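Local coordinates for protein V-type ATP synthase alpha chain (Thermoplasma volcanium, PDB 4O1S) that belongs to the inteins, beta-rich insertions of the Hint (hedgehog/intein) fold, here carried within subunit A of a V-type ATPase, at residues K4-Y13 against F158-N169; R80-S88 against A129-I137. One frame throughout, in Å; residues are numbered along the deposited sequence. Where two conformers were deposited one is given.

Contact 1: residues K4-Y13 against F158-N169; sequences KAVSGETPVY and FIGGEGLLVLHN. Unlike the reference sequence in segment 4-13: Ala5 (reference Cys). With SO4 (sulfate ion), chain F.
The phenol ring of Tyr13 takes the CD2 methyl of Leu164 over the middle of one face, a CH-pi contact of 3.4 Å from that methyl to the ring centroid, only 13° off the normal. Leu164 crosses it at about a right angle. Along the ring edge run the carbonyl oxygens of Ile159 and Gly161 and the CA of Gly160. With its CG anti to the carbonyl carbon (chi1 -61°), Tyr13 turns its ring to the end of strand 158-160 and the turn after it, where its OH donates to Gly161 O at 2.7 Å, arriving somewhat out of the carbonyl plane. The second ring, that of Phe158, receives Val12 CG1 at its edge, 3.7 Å from CZ, while Leu167 CB lies at the edge as well.

Gly161 is thus gripped at both polar atoms, for its N donates to Pro11 O (2.9 Å) in the carbonyl plane. Thr10 CG2 packs 3.4 Å from Gly161 N, and the Pro11 ring rests against the same glycine, which opens the type II turn ending at Leu164. Further back, Val6 CG1 approaches Leu167 CD1 at 4.4 Å, and Lys4 lays its CD 3.5 Å from His168 O, its chain bent beyond.

Lys4 directly precedes Ala5, where the reference sequence has Cys, so the His168-Asn169 end lies close to that position. The contact illustrates how an intein brings its two termini together: the His-Asn ending familiar from this family sits beside Lys4, next to the start of the intein, near the centre of a compact Hint fold.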
loop_
_atom_site.group_PDB
_atom_site.type_symbol
_atom_site.label_atom_id
_atom_site.label_comp_id
_atom_site.label_asym_id
_atom_site.label_seq_id
_atom_site.Cartn_x
_atom_site.Cartn_y
_atom_site.Cartn_z
ATOM N N LYS A 4 -0.256 -5.418 -8.695
ATOM C CA LYS A 4 -0.545 -4.998 -7.339
ATOM C C LYS A 4 -0.679 -3.480 -7.257
ATOM O O LYS A 4 0.225 -2.753 -7.694
ATOM C CB LYS A 4 0.559 -5.477 -6.415
ATOM C CG LYS A 4 0.482 -6.951 -6.196
ATOM C CD LYS A 4 1.507 -7.405 -5.212
ATOM C CE LYS A 4 2.695 -7.959 -5.947
ATOM N NZ LYS A 4 2.974 -9.366 -5.542
ATOM N N ALA A 5 -1.798 -3.005 -6.704
ATOM C CA ALA A 5 -2.028 -1.573 -6.567
ATOM C C ALA A 5 -3.089 -1.256 -5.480
ATOM O O ALA A 5 -3.758 -2.158 -4.960
ATOM C CB ALA A 5 -2.418 -0.966 -7.932
ATOM N N VAL A 6 -3.229 0.023 -5.135
ATOM C CA VAL A 6 -4.179 0.443 -4.113
ATOM C C VAL A 6 -5.079 1.587 -4.611
ATOM O O VAL A 6 -4.797 2.253 -5.630
ATOM C CB VAL A 6 -3.446 0.898 -2.829
ATOM C CG1 VAL A 6 -2.506 -0.208 -2.324
ATOM C CG2 VAL A 6 -2.672 2.180 -3.099
ATOM N N SER A 7 -6.178 1.800 -3.898
ATOM C CA SER A 7 -7.098 2.866 -4.242
ATOM C C SER A 7 -6.424 4.214 -4.042
ATOM O O SER A 7 -5.475 4.343 -3.260
ATOM C CB SER A 7 -8.357 2.775 -3.387
ATOM O OG SER A 7 -8.862 4.072 -3.128
ATOM N N GLY A 8 -6.919 5.225 -4.740
ATOM C CA GLY A 8 -6.264 6.516 -4.721
ATOM C C GLY A 8 -6.469 7.210 -3.396
ATOM O O GLY A 8 -5.831 8.229 -3.101
ATOM N N GLU A 9 -7.371 6.653 -2.590
ATOM C CA GLU A 9 -7.741 7.266 -1.314
ATOM C C GLU A 9 -6.800 6.798 -0.230
ATOM O O GLU A 9 -6.866 7.259 0.891
ATOM C CB GLU A 9 -9.172 6.893 -0.946
ATOM C CG GLU A 9 -10.193 7.414 -1.938
ATOM C CD GLU A 9 -10.329 8.934 -1.880
ATOM O OE1 GLU A 9 -10.118 9.498 -0.772
ATOM O OE2 GLU A 9 -10.652 9.552 -2.934
ATOM N N THR A 10 -5.921 5.872 -0.586
ATOM C CA THR A 10 -5.043 5.250 0.374
ATOM C C THR A 10 -4.066 6.284 0.900
ATOM O O THR A 10 -3.366 6.927 0.121
ATOM C CB THR A 10 -4.254 4.094 -0.281
ATOM O OG1 THR A 10 -5.168 3.154 -0.865
ATOM C CG2 THR A 10 -3.359 3.385 0.748
ATOM N N PRO A 11 -4.019 6.448 2.232
ATOM C CA PRO A 11 -2.979 7.272 2.845
ATOM C C PRO A 11 -1.650 6.561 2.753
ATOM O O PRO A 11 -1.572 5.357 3.000
ATOM C CB PRO A 11 -3.398 7.335 4.324
ATOM C CG PRO A 11 -4.811 6.921 4.352
ATOM C CD PRO A 11 -4.943 5.916 3.240
ATOM N N VAL A 12 -0.618 7.308 2.395
ATOM C CA VAL A 12 0.737 6.850 2.607
ATOM C C VAL A 12 1.370 7.757 3.640
ATOM O O VAL A 12 0.905 8.874 3.843
ATOM C CB VAL A 12 1.524 6.868 1.326
ATOM C CG1 VAL A 12 0.861 5.948 0.362
ATOM C CG2 VAL A 12 1.535 8.234 0.761
ATOM N N TYR A 13 2.403 7.268 4.317
ATOM C CA TYR A 13 2.988 7.999 5.443
ATOM C C TYR A 13 4.391 8.477 5.100
ATOM O O TYR A 13 5.314 7.670 4.933
ATOM C CB TYR A 13 2.937 7.136 6.715
ATOM C CG TYR A 13 1.496 6.810 7.057
ATOM C CD1 TYR A 13 0.740 7.667 7.864
ATOM C CD2 TYR A 13 0.861 5.697 6.505
ATOM C CE1 TYR A 13 -0.591 7.401 8.147
ATOM C CE2 TYR A 13 -0.471 5.418 6.781
ATOM C CZ TYR A 13 -1.195 6.277 7.603
ATOM O OH TYR A 13 -2.524 6.030 7.889
ATOM N N PHE A 158 5.324 -1.761 2.778
ATOM C CA PHE A 158 4.782 -0.486 2.432
ATOM C C PHE A 158 3.727 -0.253 3.499
ATOM O O PHE A 158 2.855 -1.103 3.704
ATOM C CB PHE A 158 4.197 -0.625 1.019
ATOM C CG PHE A 158 3.172 0.399 0.671
ATOM C CD1 PHE A 158 3.539 1.669 0.346
ATOM C CD2 PHE A 158 1.837 0.084 0.674
ATOM C CE1 PHE A 158 2.596 2.604 0.035
ATOM C CE2 PHE A 158 0.891 1.027 0.365
ATOM C CZ PHE A 158 1.270 2.278 0.041
ATOM N N ILE A 159 3.847 0.854 4.231
ATOM C CA ILE A 159 2.839 1.218 5.231
ATOM C C ILE A 159 1.841 2.156 4.591
ATOM O O ILE A 159 2.206 3.239 4.095
ATOM C CB ILE A 159 3.403 2.026 6.446
ATOM C CG1 ILE A 159 4.686 1.427 7.047
ATOM C CG2 ILE A 159 2.292 2.265 7.504
ATOM C CD1 ILE A 159 4.564 0.036 7.524
ATOM N N GLY A 160 0.578 1.769 4.627
ATOM C CA GLY A 160 -0.455 2.619 4.078
ATOM C C GLY A 160 -1.832 2.209 4.549
ATOM O O GLY A 160 -1.997 1.224 5.276
ATOM N N GLY A 161 -2.833 2.969 4.130
ATOM C CA GLY A 161 -4.183 2.707 4.574
ATOM C C GLY A 161 -4.472 3.327 5.926
ATOM O O GLY A 161 -3.591 3.849 6.618
ATOM N N GLU A 162 -5.739 3.286 6.294
ATOM C CA GLU A 162 -6.142 3.695 7.615
ATOM C C GLU A 162 -5.607 2.708 8.654
ATOM O O GLU A 162 -6.060 1.569 8.710
ATOM C CB GLU A 162 -7.664 3.718 7.669
ATOM C CG GLU A 162 -8.252 4.943 7.045
ATOM C CD GLU A 162 -8.031 6.145 7.924
ATOM O OE1 GLU A 162 -7.892 5.955 9.165
ATOM O OE2 GLU A 162 -7.978 7.266 7.372
ATOM N N GLY A 163 -4.644 3.125 9.471
ATOM C CA GLY A 163 -4.224 2.295 10.589
ATOM C C GLY A 163 -2.927 1.565 10.315
ATOM O O GLY A 163 -2.658 0.524 10.912
ATOM N N LEU A 164 -2.136 2.116 9.397
ATOM C CA LEU A 164 -0.794 1.630 9.118
ATOM C C LEU A 164 -0.755 0.138 8.793
ATOM O O LEU A 164 -0.028 -0.640 9.432
ATOM C CB LEU A 164 0.145 1.933 10.288
ATOM C CG LEU A 164 0.095 3.317 10.931
ATOM C CD1 LEU A 164 1.128 3.392 12.011
ATOM C CD2 LEU A 164 0.358 4.406 9.944
ATOM N N LEU A 165 -1.542 -0.267 7.806
ATOM C CA LEU A 165 -1.441 -1.633 7.320
ATOM C C LEU A 165 -0.146 -1.802 6.523
ATOM O O LEU A 165 0.435 -0.822 5.991
ATOM C CB LEU A 165 -2.648 -1.991 6.469
ATOM C CG LEU A 165 -3.966 -1.922 7.237
ATOM C CD1 LEU A 165 -5.145 -1.794 6.278
ATOM C CD2 LEU A 165 -4.127 -3.157 8.126
ATOM N N VAL A 166 0.310 -3.051 6.468
ATOM C CA VAL A 166 1.583 -3.364 5.870
ATOM C C VAL A 166 1.306 -4.097 4.582
ATOM O O VAL A 166 0.708 -5.195 4.589
ATOM C CB VAL A 166 2.456 -4.245 6.805
ATOM C CG1 VAL A 166 3.832 -4.507 6.158
ATOM C CG2 VAL A 166 2.601 -3.593 8.183
ATOM N N LEU A 167 1.751 -3.503 3.476
ATOM C CA LEU A 167 1.362 -3.991 2.159
ATOM C C LEU A 167 2.557 -4.510 1.402
ATOM O O LEU A 167 3.551 -3.803 1.231
ATOM C CB LEU A 167 0.642 -2.890 1.389
ATOM C CG LEU A 167 -0.585 -2.437 2.189
ATOM C CD1 LEU A 167 -1.141 -1.083 1.802
ATOM C CD2 LEU A 167 -1.645 -3.499 2.049
ATOM N N HIS A 168 2.467 -5.764 0.976
ATOM C CA HIS A 168 3.534 -6.364 0.180
ATOM C C HIS A 168 3.407 -6.070 -1.314
ATOM O O HIS A 168 2.881 -6.888 -2.087
ATOM C CB HIS A 168 3.598 -7.865 0.385
ATOM C CG HIS A 168 4.782 -8.485 -0.266
ATOM N ND1 HIS A 168 4.684 -9.544 -1.144
ATOM C CD2 HIS A 168 6.098 -8.175 -0.204
ATOM C CE1 HIS A 168 5.886 -9.874 -1.573
ATOM N NE2 HIS A 168 6.768 -9.057 -1.015
ATOM N N ASN A 169 3.913 -4.910 -1.717
ATOM C CA ASN A 169 3.795 -4.467 -3.098
ATOM C C ASN A 169 5.032 -4.889 -3.899
ATOM O O ASN A 169 5.095 -4.683 -5.117
ATOM C CB ASN A 169 3.695 -2.955 -3.126
ATOM C CG ASN A 169 4.998 -2.311 -2.729
ATOM O OD1 ASN A 169 5.830 -2.935 -2.049
ATOM N ND2 ASN A 169 5.203 -1.071 -3.161
HETATM S S SO4 F . -12.728 4.555 -5.204
HETATM O O1 SO4 F . -12.042 4.066 -3.997
HETATM O O2 SO4 F . -11.790 4.661 -6.329
HETATM O O3 SO4 F . -13.808 3.627 -5.556
HETATM O O4 SO4 F . -13.298 5.886 -4.966
#

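Contact 2: residues R80-S88 against A129-I137; sequences RIETIGGRS and ATFDRVKSI. With SO4 (sulfate ion), chain F.
Arg80 meets Ile137 through its backbone, its carbonyl O receiving a CA-H contact. Its extended side chain leads away to a sulfate, where NH2 donates to O3 at 3.0 Å; NE is paired with Glu140. Ile81 stands opposite Ile137 on one face of the sheet and sets CG2 obliquely against Val134 CB.

Glu82 donates from N to Ser136 O at 2.9 Å, while its own carbonyl collects two N-H groups, Lys135 N at 2.7 Å and Ser136 N at 3.0 Å. Two residues facing one define a classic beta bulge, and past it the register has moved by one.

Thr83 carries OG1 between its backbone N and carbonyl carbon (chi1 62°), from where it donates to Asp132 OD2 at 2.7 Å. Ile84 N donates to Arg133 O, the approach almost in line with the carbonyl, and its side chain runs beside that of Arg133. Gly85 N meets the syn lone pair of Asp132 OD1 at 3.2 Å. Arg87 completes the set with a salt bridge, NH1 to Asp132 OD2 at 2.9 Å, while its NE turns to Gly163 O; OD2 lies in the guanidinium plane, though the two planar groups stand 80° apart. The Thr83 hydroxyl and the Arg87 guanidinium, reaching OD2 from opposite faces of the carboxylate, probably stabilise its negative charge.

One aspartate thereby fastens a complete turn: Thr83 to Gly86 form a type I turn with a G1 bulge at Gly86, the tip of the hairpin of strands 77-83 and 88-91, whose first strand pairs antiparallel with 129-141.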
loop_
_atom_site.group_PDB
_atom_site.type_symbol
_atom_site.label_atom_id
_atom_site.label_comp_id
_atom_site.label_asym_id
_atom_site.label_seq_id
_atom_site.Cartn_x
_atom_site.Cartn_y
_atom_site.Cartn_z
ATOM N N ARG A 80 -11.950 -4.358 -0.527
ATOM C CA ARG A 80 -11.941 -3.397 0.574
ATOM C C ARG A 80 -11.943 -4.195 1.848
ATOM O O ARG A 80 -12.803 -5.054 2.062
ATOM C CB ARG A 80 -13.158 -2.479 0.518
ATOM C CG ARG A 80 -13.564 -2.109 -0.905
ATOM C CD ARG A 80 -14.196 -0.757 -0.918
ATOM N NE ARG A 80 -14.627 -0.292 -2.239
ATOM C CZ ARG A 80 -14.031 0.692 -2.919
ATOM N NH1 ARG A 80 -12.946 1.293 -2.414
ATOM N NH2 ARG A 80 -14.517 1.074 -4.107
ATOM N N ILE A 81 -10.949 -3.929 2.677
ATOM C CA ILE A 81 -10.715 -4.706 3.886
ATOM C C ILE A 81 -10.861 -3.847 5.128
ATOM O O ILE A 81 -10.318 -2.737 5.220
ATOM C CB ILE A 81 -9.297 -5.262 3.890
ATOM C CG1 ILE A 81 -9.072 -6.090 2.629
ATOM C CG2 ILE A 81 -9.036 -6.075 5.156
ATOM C CD1 ILE A 81 -7.628 -6.227 2.255
ATOM N N GLU A 82 -11.579 -4.377 6.098
ATOM C CA GLU A 82 -11.759 -3.677 7.347
ATOM C C GLU A 82 -11.483 -4.621 8.514
ATOM O O GLU A 82 -11.944 -5.777 8.529
ATOM C CB GLU A 82 -13.180 -3.194 7.403
ATOM C CG GLU A 82 -13.365 -1.931 8.105
ATOM C CD GLU A 82 -14.599 -1.303 7.591
ATOM O OE1 GLU A 82 -15.495 -1.020 8.415
ATOM O OE2 GLU A 82 -14.685 -1.144 6.346
ATOM N N THR A 83 -10.730 -4.131 9.490
ATOM C CA THR A 83 -10.347 -4.950 10.644
ATOM C C THR A 83 -11.165 -4.584 11.864
ATOM O O THR A 83 -11.787 -3.525 11.923
ATOM C CB THR A 83 -8.882 -4.744 11.007
ATOM O OG1 THR A 83 -8.677 -3.374 11.378
ATOM C CG2 THR A 83 -7.987 -5.082 9.832
ATOM N N ILE A 84 -11.145 -5.457 12.855
ATOM C CA ILE A 84 -11.865 -5.177 14.084
ATOM C C ILE A 84 -11.333 -3.901 14.692
ATOM O O ILE A 84 -12.092 -3.089 15.199
ATOM C CB ILE A 84 -11.676 -6.298 15.080
ATOM C CG1 ILE A 84 -12.081 -7.613 14.424
ATOM C CG2 ILE A 84 -12.468 -6.016 16.330
ATOM C CD1 ILE A 84 -12.613 -8.604 15.352
ATOM N N GLY A 85 -10.021 -3.719 14.606
ATOM C CA GLY A 85 -9.381 -2.541 15.141
ATOM C C GLY A 85 -9.587 -1.247 14.376
ATOM O O GLY A 85 -8.925 -0.238 14.673
ATOM N N GLY A 86 -10.473 -1.260 13.383
ATOM C CA GLY A 86 -10.801 -0.041 12.642
ATOM C C GLY A 86 -9.806 0.329 11.567
ATOM O O GLY A 86 -9.704 1.473 11.184
ATOM N N ARG A 87 -9.053 -0.650 11.088
ATOM C CA ARG A 87 -8.094 -0.403 10.030
ATOM C C ARG A 87 -8.697 -0.780 8.690
ATOM O O ARG A 87 -9.497 -1.721 8.603
ATOM C CB ARG A 87 -6.833 -1.223 10.261
ATOM C CG ARG A 87 -6.125 -0.872 11.538
ATOM C CD ARG A 87 -4.831 -1.619 11.657
ATOM N NE ARG A 87 -4.026 -1.007 12.690
ATOM C CZ ARG A 87 -4.166 -1.267 13.981
ATOM N NH1 ARG A 87 -5.064 -2.155 14.397
ATOM N NH2 ARG A 87 -3.398 -0.642 14.853
ATOM N N SER A 88 -8.317 -0.053 7.643
ATOM C CA SER A 88 -8.875 -0.302 6.317
ATOM C C SER A 88 -7.926 0.030 5.168
ATOM O O SER A 88 -7.074 0.927 5.263
ATOM C CB SER A 88 -10.187 0.448 6.135
ATOM O OG SER A 88 -9.933 1.828 5.991
ATOM N N ALA A 129 4.697 -4.579 16.001
ATOM C CA ALA A 129 3.978 -5.478 15.117
ATOM C C ALA A 129 2.652 -5.783 15.743
ATOM O O ALA A 129 2.611 -6.374 16.816
ATOM C CB ALA A 129 4.744 -6.784 14.913
ATOM N N THR A 130 1.569 -5.375 15.085
ATOM C CA THR A 130 0.269 -5.831 15.513
ATOM C C THR A 130 -0.450 -6.610 14.413
ATOM O O THR A 130 -0.266 -6.331 13.235
ATOM C CB THR A 130 -0.596 -4.689 16.114
ATOM O OG1 THR A 130 -1.592 -4.268 15.182
ATOM C CG2 THR A 130 0.260 -3.523 16.542
ATOM N N PHE A 131 -1.237 -7.611 14.811
ATOM C CA PHE A 131 -2.030 -8.369 13.861
ATOM C C PHE A 131 -3.491 -8.300 14.198
ATOM O O PHE A 131 -3.939 -8.744 15.254
ATOM C CB PHE A 131 -1.563 -9.799 13.765
ATOM C CG PHE A 131 -0.172 -9.908 13.298
ATOM C CD1 PHE A 131 0.097 -10.106 11.957
ATOM C CD2 PHE A 131 0.886 -9.757 14.195
ATOM C CE1 PHE A 131 1.404 -10.187 11.517
ATOM C CE2 PHE A 131 2.204 -9.835 13.767
ATOM C CZ PHE A 131 2.464 -10.049 12.428
ATOM N N ASP A 132 -4.226 -7.744 13.254
ATOM C CA ASP A 132 -5.597 -7.351 13.465
ATOM C C ASP A 132 -6.510 -8.287 12.668
ATOM O O ASP A 132 -6.255 -8.567 11.488
ATOM C CB ASP A 132 -5.748 -5.900 13.006
ATOM C CG ASP A 132 -6.925 -5.226 13.622
ATOM O OD1 ASP A 132 -7.710 -5.955 14.293
ATOM O OD2 ASP A 132 -7.048 -3.987 13.422
ATOM N N ARG A 133 -7.552 -8.791 13.318
ATOM C CA ARG A 133 -8.483 -9.692 12.648
ATOM C C ARG A 133 -9.269 -8.903 11.612
ATOM O O ARG A 133 -9.765 -7.803 11.903
ATOM C CB ARG A 133 -9.444 -10.337 13.652
ATOM C CG ARG A 133 -8.714 -11.268 14.599
ATOM C CD ARG A 133 -9.630 -12.056 15.514
ATOM N NE ARG A 133 -8.930 -13.241 16.002
ATOM C CZ ARG A 133 -8.929 -14.408 15.366
ATOM N NH1 ARG A 133 -9.618 -14.538 14.238
ATOM N NH2 ARG A 133 -8.257 -15.443 15.854
ATOM N N VAL A 134 -9.370 -9.434 10.394
ATOM C CA VAL A 134 -10.263 -8.796 9.453
ATOM C C VAL A 134 -11.714 -9.140 9.792
ATOM O O VAL A 134 -12.076 -10.313 10.005
ATOM C CB VAL A 134 -9.889 -8.992 7.958
ATOM C CG1 VAL A 134 -8.545 -9.663 7.810
ATOM C CG2 VAL A 134 -10.994 -9.697 7.175
ATOM N N LYS A 135 -12.493 -8.062 9.894
ATOM C CA LYS A 135 -13.897 -8.056 10.240
ATOM C C LYS A 135 -14.703 -8.248 8.964
ATOM O O LYS A 135 -15.727 -8.940 8.945
ATOM C CB LYS A 135 -14.209 -6.682 10.828
ATOM C CG LYS A 135 -15.634 -6.414 11.257
ATOM C CD LYS A 135 -15.777 -4.913 11.559
ATOM C CE LYS A 135 -17.119 -4.586 12.206
ATOM N NZ LYS A 135 -17.290 -3.111 12.379
ATOM N N SER A 136 -14.247 -7.611 7.892
ATOM C CA SER A 136 -15.001 -7.662 6.658
ATOM C C SER A 136 -14.155 -7.449 5.416
ATOM O O SER A 136 -13.167 -6.725 5.438
ATOM C CB SER A 136 -16.097 -6.615 6.673
ATOM O OG SER A 136 -15.762 -5.631 5.725
ATOM N N ILE A 137 -14.574 -8.090 4.333
ATOM C CA ILE A 137 -13.927 -7.965 3.037
ATOM C C ILE A 137 -14.999 -7.755 1.994
ATOM O O ILE A 137 -15.979 -8.497 1.945
ATOM C CB ILE A 137 -13.163 -9.240 2.674
ATOM C CG1 ILE A 137 -12.126 -9.560 3.757
ATOM C CG2 ILE A 137 -12.483 -9.061 1.359
ATOM C CD1 ILE A 137 -11.440 -10.869 3.572
HETATM S S SO4 F . -12.728 4.555 -5.204
HETATM O O1 SO4 F . -12.042 4.066 -3.997
HETATM O O2 SO4 F . -11.790 4.661 -6.329
HETATM O O3 SO4 F . -13.808 3.627 -5.556
HETATM O O4 SO4 F . -13.298 5.886 -4.966
HETATM O O HOH W 1 -14.666 -4.375 3.824
#

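In the fold
From the N terminus the chain first lays down 4-13, whose partner arrives only with its last residues, 158-169; contact 1 therefore closes a loop spanning nearly the entire intein. Contact 2 closes a shorter loop within that one, joining the end of strand 77-83 and the turn that follows to strand 129-141 in a four-stranded sheet. Contact 1 instead sets the opening strands against a second four-stranded sheet, that of 158-160 and 165-168. The centres lie about 13 Å apart, yet the two meet directly: Arg87 NE and Ser88 N probably donate to Gly163 O and Glu162 O. A sulfate also touches both, through Ser7 and Arg80.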